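PDB 6RIW: ORF10 from Moritella marina, which forms the ketosynthase and chain length factor part of a polyunsaturated fatty acid synthase and probably catalyses the condensation steps that extend acyl chains. Local coordinates for residues A[64-69]-A[259-264]; A[120-125]-A[222-227]; A[606-611]-A[942-947]. All blocks are in the same frame, centred on the assembly; numbering follows the deposited sequence.

Contact 1 (A[64-69]-A[259-264]); sequences GYISDF and AGEGAG
In Glu-261 the first torsion (chi1 50°) tucks CG between the backbone N and the carbonyl carbon, and the chain runs on fully extended, which carries the carboxylate alongside the backbone of Tyr-65 and Ile-66. Tyr-65 has its CG turned anti to its own carbonyl carbon, beside the backbone N, and this sets the ring next to the same carboxylate. Glu-261 OE2 accepts the N-H of Ile-66 at 3.0 Å; the bond is almost straight, 176° at the hydrogen, and uses the anti lone pair, the one facing away from OE1. The carboxylate stands at the edge of the Tyr-65 ring: CD1 lies 3.8 Å from Glu-261 CD, which sits near the ring plane, and the two planes are 87° apart. Next to these side chains the backbones pair as a short parallel beta bridge between Gly-64 and Gly-260, joining strand 62-64 to strand 259-270 in the thiolase-type fold of the first ketosynthase unit. Gly-64 N donates to Ala-259 O (2.8 Å), with the donor in the carbonyl plane. Gly-64 O receives Glu-261 N at 3.0 Å, and Gly-260 CA comes within 3.1 Å of this oxygen in a CA-H...O contact. Past the bridge the CA atoms move apart, and the Ile-66 side chain lies against the 261-262 backbone: its CG1 is 4.0 Å from Gly-262 CA, while CD1 reaches 3.7 Å from Glu-261 O, a buried carbonyl oxygen that finds no polar partner in the model. Gly-262 itself has a positive phi in a conformation suited to glycine. Helix 88-104 also packs here, with Trp-92 touching the side chains of both Ile-66 and Glu-261. From helix 228-237, Asn-232 touches the Tyr-65 side chain and Pro-228 that of Glu-261.

Contact 2 (A[120-125]-A[222-227]); sequences GNLSFP and AVSAAD
Gly-120 O accepts the N-H of Val-223 at 2.9 Å and also lies 3.2 Å from Ala-222 CA, as part of the parallel bridge between Gly-120 and Ala-222 that pairs strand 115-120 with strand 217-224 in the thiolase-type fold. Asn-121 follows with CG anti to the backbone N (chi1 -171°), lying side by side with Val-223; its OD1 is 3.5 Å from Val-223 CG1 and takes a hydrogen bond from a water that accepts Ala-225 N, while its ND2 donates to Ala-172 O. Leu-122 splits its branches: CD1 reaches Ala-226 CB at 3.9 Å, and CD2 lies over one face of the Phe-124 ring, toward the rim. At Phe-124 the Ala-226 methyl meets CB at 3.6 Å and sits at the ring edge, near its plane. Pro-125 O then accepts Asp-227 N at 2.8 Å, with 178° at the hydrogen. Asp-227 is the N-cap of helix 228-237, its OD1 bonded to Met-229 N, while OD2 takes Asn-130 ND2 and a salt bridge from Arg-592. A helix start and a guanidinium on one buried carboxylate would be expected to favour its ionised form.

Contact 3 (A[606-611]-A[942-947]); sequences LQQGIN and NKVNQP
Gln-607 OE1 is held by two donors, the backbone N of Asn-945 at 2.9 Å and a water at 2.6 Å, and that water in turn accepts Gln-946 N at 2.8 Å. With CG anti to its carbonyl carbon (chi1 -73°) and the chain extended beyond it, Gln-607 crosses the Val-944 side chain at about a right angle to reach Asn-945 N from the C-terminal end of helix 597-608. This helix closes in a Schellman motif: Gly-609 has positive phi and there are two bonds back into the last turn, one of them Gly-609 N to Leu-606 O at 3.2 Å. Carbonyl oxygens at the helix end are then served by Asn-942 of the 942-947 loop. It covers two of them at once, its ND2 donating to Gln-607 O at 2.9 Å and its backbone N to Gln-608 O at 3.1 Å. In the first of these bonds, with 166° at the hydrogen, the acceptor lies only 1° out of the Asn-942 amide plane, though the donor is tilted from the plane of the Gln-607 carbonyl. Gln-608 returns the bond, NE2 donating to Asn-942 O at 2.9 Å. The same NE2 also bonds Asp-152 O, and Gln-608 OE1 accepts Gln-154 N, so both ends of the amide have partners and its flip is fixed. Gln-154 OE1 also bonds Val-944 N, which ties residues 152-154 of the first ketosynthase unit to both segments. Asn-942 is exposed, whereas Gln-608 and Val-944 are buried. The aliphatic part of Gln-608 crosses Val-944 obliquely, Gln-608 CG meeting Val-944 CG1 at 3.5 Å.

Overall arrangement
Contacts 1 and 2 belong to the buried core of the first ketosynthase unit and adjoin each other: strands 259-270 and 217-224 are antiparallel neighbours, and Gly-262 O lies 2.9 Å from Ser-224 N in a probable hydrogen bond. Their centres are about 12 Å apart, and contact 2 is nested within the chain loop that contact 1 closes. Each starts from a parallel bridge, but contact 1 adds the Glu-261 carboxylate-to-backbone bond, whereas contact 2 adds side-chain-to-side-chain apolar contacts of Leu-122 and Phe-124 with Ala-226, and a helix N-cap. Contact 3 is partly exposed, its centre about 35 Å from either of theirs. It joins a helix end to a late loop without strand pairing, relying on side-chain amides, backbone groups and a water.

Contact 1 (A[64-69]-A[259-264])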
# COMPACT_ATOMS: atom_id res chain seq x y z
N GLY A 64 -9.60 7.74 16.94
CA GLY A 64 -10.58 6.68 17.00
C GLY A 64 -9.84 5.36 17.07
O GLY A 64 -9.24 4.95 16.08
N TYR A 65 -9.86 4.68 18.22
CA TYR A 65 -9.07 3.47 18.39
C TYR A 65 -9.97 2.26 18.61
O TYR A 65 -11.13 2.39 19.01
CB TYR A 65 -8.08 3.60 19.56
CG TYR A 65 -7.16 4.76 19.32
CD1 TYR A 65 -6.21 4.72 18.32
CD2 TYR A 65 -7.28 5.92 20.09
CE1 TYR A 65 -5.38 5.79 18.09
CE2 TYR A 65 -6.45 7.00 19.87
CZ TYR A 65 -5.50 6.93 18.87
OH TYR A 65 -4.67 8.02 18.65
N ILE A 66 -9.40 1.10 18.30
CA ILE A 66 -10.06 -0.19 18.50
C ILE A 66 -9.64 -0.67 19.87
O ILE A 66 -8.48 -1.03 20.07
CB ILE A 66 -9.67 -1.22 17.42
CG1 ILE A 66 -10.02 -0.71 16.02
CG2 ILE A 66 -10.34 -2.58 17.70
CD1 ILE A 66 -11.48 -0.24 15.89
N SER A 67 -10.57 -0.69 20.82
CA SER A 67 -10.28 -1.09 22.19
C SER A 67 -10.94 -2.42 22.49
O SER A 67 -12.06 -2.68 22.05
CB SER A 67 -10.77 -0.04 23.18
OG SER A 67 -10.12 1.21 22.93
N ASP A 68 -10.22 -3.28 23.23
CA ASP A 68 -10.80 -4.48 23.83
C ASP A 68 -11.37 -5.44 22.79
O ASP A 68 -12.41 -6.08 23.00
CB ASP A 68 -11.85 -4.10 24.87
CG ASP A 68 -11.29 -3.18 25.94
OD1 ASP A 68 -10.21 -3.49 26.48
OD2 ASP A 68 -11.91 -2.13 26.22
N PHE A 69 -10.71 -5.54 21.64
CA PHE A 69 -11.05 -6.54 20.63
C PHE A 69 -10.16 -7.76 20.85
O PHE A 69 -8.93 -7.63 20.89
CB PHE A 69 -10.85 -5.99 19.21
CG PHE A 69 -11.10 -7.01 18.14
CD1 PHE A 69 -12.40 -7.38 17.79
CD2 PHE A 69 -10.04 -7.63 17.49
CE1 PHE A 69 -12.63 -8.33 16.80
CE2 PHE A 69 -10.25 -8.58 16.50
CZ PHE A 69 -11.56 -8.94 16.15
N ALA A 259 -7.17 11.23 13.79
CA ALA A 259 -7.03 10.02 12.97
C ALA A 259 -7.62 8.82 13.70
O ALA A 259 -8.09 8.92 14.84
CB ALA A 259 -5.56 9.79 12.63
N GLY A 260 -7.62 7.66 13.05
CA GLY A 260 -8.32 6.50 13.59
C GLY A 260 -7.85 5.23 12.91
O GLY A 260 -7.03 5.25 11.98
N GLU A 261 -8.39 4.11 13.38
CA GLU A 261 -8.00 2.80 12.90
C GLU A 261 -9.24 1.91 12.85
O GLU A 261 -10.29 2.25 13.41
CB GLU A 261 -6.91 2.20 13.80
CG GLU A 261 -7.28 2.25 15.26
CD GLU A 261 -6.23 1.63 16.18
OE1 GLU A 261 -5.02 1.62 15.83
OE2 GLU A 261 -6.62 1.13 17.27
N GLY A 262 -9.12 0.78 12.16
CA GLY A 262 -10.21 -0.18 12.10
C GLY A 262 -10.23 -0.84 10.74
O GLY A 262 -9.28 -0.75 9.97
N ALA A 263 -11.37 -1.49 10.44
CA ALA A 263 -11.49 -2.28 9.23
C ALA A 263 -12.96 -2.43 8.85
O ALA A 263 -13.85 -2.32 9.70
CB ALA A 263 -10.87 -3.68 9.39
N GLY A 264 -13.20 -2.66 7.56
CA GLY A 264 -14.54 -2.95 7.09
C GLY A 264 -14.49 -3.84 5.87
O GLY A 264 -13.49 -3.88 5.14

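Contact 2 (A[120-125]-A[222-227])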
# COMPACT_ATOMS: atom_id res chain seq x y z
N GLY A 120 -8.16 -2.10 0.65
CA GLY A 120 -7.41 -0.87 0.90
C GLY A 120 -6.54 -1.02 2.14
O GLY A 120 -6.95 -1.59 3.15
N ASN A 121 -5.30 -0.49 2.07
CA ASN A 121 -4.35 -0.74 3.15
C ASN A 121 -3.23 0.30 3.11
O ASN A 121 -2.83 0.76 2.04
CB ASN A 121 -3.77 -2.16 3.02
CG ASN A 121 -2.94 -2.57 4.21
OD1 ASN A 121 -3.08 -2.03 5.31
ND2 ASN A 121 -2.05 -3.54 4.00
N LEU A 122 -2.73 0.67 4.30
CA LEU A 122 -1.59 1.57 4.44
C LEU A 122 -0.28 0.82 4.25
O LEU A 122 -0.12 -0.31 4.72
CB LEU A 122 -1.58 2.21 5.83
CG LEU A 122 -2.67 3.25 6.11
CD1 LEU A 122 -2.85 3.52 7.61
CD2 LEU A 122 -2.34 4.53 5.36
N SER A 123 0.69 1.47 3.60
CA SER A 123 2.04 0.92 3.50
C SER A 123 2.94 1.45 4.60
O SER A 123 4.07 1.86 4.33
CB SER A 123 2.63 1.24 2.12
OG SER A 123 1.95 0.51 1.12
N PHE A 124 2.45 1.48 5.85
CA PHE A 124 3.19 2.01 7.00
C PHE A 124 3.66 0.88 7.91
O PHE A 124 3.03 -0.17 7.97
CB PHE A 124 2.30 2.91 7.85
CG PHE A 124 1.98 4.25 7.25
CD1 PHE A 124 2.60 4.71 6.10
CD2 PHE A 124 1.04 5.06 7.88
CE1 PHE A 124 2.29 5.96 5.59
CE2 PHE A 124 0.72 6.31 7.37
CZ PHE A 124 1.36 6.75 6.23
N PRO A 125 4.70 1.12 8.71
CA PRO A 125 5.05 0.16 9.78
C PRO A 125 3.83 -0.15 10.64
O PRO A 125 2.98 0.71 10.87
CB PRO A 125 6.12 0.90 10.58
CG PRO A 125 6.79 1.85 9.54
CD PRO A 125 5.63 2.26 8.62
N ALA A 222 -11.29 -2.47 3.51
CA ALA A 222 -10.04 -1.78 3.84
C ALA A 222 -9.72 -1.98 5.31
O ALA A 222 -10.58 -2.32 6.12
CB ALA A 222 -10.13 -0.28 3.52
N VAL A 223 -8.46 -1.72 5.64
CA VAL A 223 -7.95 -1.84 7.00
C VAL A 223 -6.96 -0.71 7.19
O VAL A 223 -6.24 -0.32 6.26
CB VAL A 223 -7.32 -3.23 7.26
CG1 VAL A 223 -6.14 -3.48 6.30
CG2 VAL A 223 -6.84 -3.36 8.71
N SER A 224 -7.00 -0.11 8.38
CA SER A 224 -6.08 0.93 8.82
C SER A 224 -5.58 0.46 10.19
O SER A 224 -6.30 0.55 11.18
CB SER A 224 -6.80 2.28 8.90
OG SER A 224 -6.08 3.22 9.69
N ALA A 225 -4.35 -0.08 10.23
CA ALA A 225 -3.77 -0.59 11.48
C ALA A 225 -2.27 -0.31 11.53
O ALA A 225 -1.47 -1.15 11.96
CB ALA A 225 -4.02 -2.09 11.63
N ALA A 226 -1.87 0.86 11.05
CA ALA A 226 -0.48 1.27 11.17
C ALA A 226 -0.12 1.55 12.63
O ALA A 226 -0.97 1.82 13.47
CB ALA A 226 -0.24 2.53 10.33
N ASP A 227 1.19 1.53 12.90
CA ASP A 227 1.73 1.93 14.19
C ASP A 227 1.22 3.32 14.52
O ASP A 227 1.55 4.30 13.83
CB ASP A 227 3.27 1.89 14.14
CG ASP A 227 3.93 2.41 15.42
OD1 ASP A 227 3.22 2.71 16.40
OD2 ASP A 227 5.18 2.50 15.44
O HOH W 1 -2.80 -0.55 7.85

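Contact 3 (A[606-611]-A[942-947])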
# COMPACT_ATOMS: atom_id res chain seq x y z
N LEU A 606 18.62 5.89 33.76
CA LEU A 606 18.00 5.64 35.06
C LEU A 606 18.40 4.27 35.60
O LEU A 606 18.93 4.15 36.71
CB LEU A 606 16.48 5.74 34.92
CG LEU A 606 15.70 6.02 36.21
CD1 LEU A 606 16.16 7.32 36.83
CD2 LEU A 606 14.22 6.06 35.90
N GLN A 607 18.16 3.22 34.82
CA GLN A 607 18.35 1.89 35.35
C GLN A 607 19.81 1.61 35.66
O GLN A 607 20.10 0.88 36.62
CB GLN A 607 17.79 0.84 34.40
CG GLN A 607 16.27 0.82 34.41
CD GLN A 607 15.68 0.02 33.29
OE1 GLN A 607 16.25 -0.97 32.84
NE2 GLN A 607 14.50 0.44 32.84
N GLN A 608 20.74 2.19 34.89
CA GLN A 608 22.14 1.86 35.12
C GLN A 608 22.76 2.70 36.23
O GLN A 608 23.89 2.40 36.64
CB GLN A 608 22.94 2.01 33.83
CG GLN A 608 22.50 0.99 32.76
CD GLN A 608 23.63 0.59 31.82
OE1 GLN A 608 23.97 1.34 30.93
NE2 GLN A 608 24.20 -0.60 32.02
N GLY A 609 22.07 3.73 36.70
CA GLY A 609 22.49 4.46 37.87
C GLY A 609 23.29 5.71 37.59
O GLY A 609 23.96 6.21 38.50
N ILE A 610 23.22 6.25 36.38
CA ILE A 610 23.99 7.43 36.01
C ILE A 610 23.02 8.60 35.90
O ILE A 610 22.19 8.65 34.99
CB ILE A 610 24.77 7.23 34.71
CG1 ILE A 610 25.73 6.05 34.87
CG2 ILE A 610 25.51 8.52 34.33
CD1 ILE A 610 26.84 6.26 35.91
N ASN A 611 23.13 9.55 36.83
CA ASN A 611 22.19 10.65 36.94
C ASN A 611 22.79 11.84 36.20
O ASN A 611 23.53 12.64 36.78
CB ASN A 611 21.90 10.98 38.41
CG ASN A 611 20.97 12.18 38.59
OD1 ASN A 611 20.07 12.42 37.76
ND2 ASN A 611 21.16 12.94 39.67
N ASN A 942 24.62 -0.63 36.92
CA ASN A 942 23.67 -1.73 37.02
C ASN A 942 23.32 -2.25 35.63
O ASN A 942 23.31 -1.50 34.66
CB ASN A 942 22.37 -1.29 37.70
CG ASN A 942 22.57 -0.42 38.89
OD1 ASN A 942 23.37 -0.73 39.78
ND2 ASN A 942 21.83 0.69 38.94
N LYS A 943 23.03 -3.54 35.55
CA LYS A 943 22.46 -4.06 34.31
C LYS A 943 21.04 -3.53 34.12
O LYS A 943 20.29 -3.36 35.10
CB LYS A 943 22.46 -5.59 34.32
CG LYS A 943 23.86 -6.20 34.31
CD LYS A 943 23.91 -7.45 33.44
CE LYS A 943 24.41 -8.65 34.24
NZ LYS A 943 25.69 -8.32 34.94
N VAL A 944 20.67 -3.22 32.87
CA VAL A 944 19.29 -2.82 32.60
C VAL A 944 18.37 -4.03 32.70
O VAL A 944 18.78 -5.19 32.55
CB VAL A 944 19.13 -2.14 31.23
CG1 VAL A 944 19.93 -0.87 31.19
CG2 VAL A 944 19.55 -3.10 30.13
N ASN A 945 17.10 -3.74 32.90
CA ASN A 945 16.12 -4.80 33.03
C ASN A 945 15.83 -5.47 31.68
O ASN A 945 15.68 -6.70 31.61
CB ASN A 945 14.84 -4.23 33.62
CG ASN A 945 13.87 -5.31 34.00
OD1 ASN A 945 14.22 -6.24 34.74
ND2 ASN A 945 12.64 -5.21 33.49
N GLN A 946 15.75 -4.68 30.61
CA GLN A 946 15.41 -5.22 29.29
C GLN A 946 16.38 -4.67 28.25
O GLN A 946 16.13 -3.61 27.66
CB GLN A 946 13.97 -4.88 28.91
CG GLN A 946 13.52 -5.56 27.61
CD GLN A 946 13.84 -7.04 27.59
OE1 GLN A 946 14.87 -7.47 27.05
NE2 GLN A 946 12.96 -7.83 28.18
N PRO A 947 17.49 -5.35 28.02
CA PRO A 947 18.44 -4.89 26.99
C PRO A 947 17.89 -5.18 25.60
O PRO A 947 16.88 -5.88 25.45
CB PRO A 947 19.69 -5.72 27.28
CG PRO A 947 19.16 -6.97 27.92
CD PRO A 947 17.91 -6.61 28.65
O HOH W 2 15.22 -1.94 30.66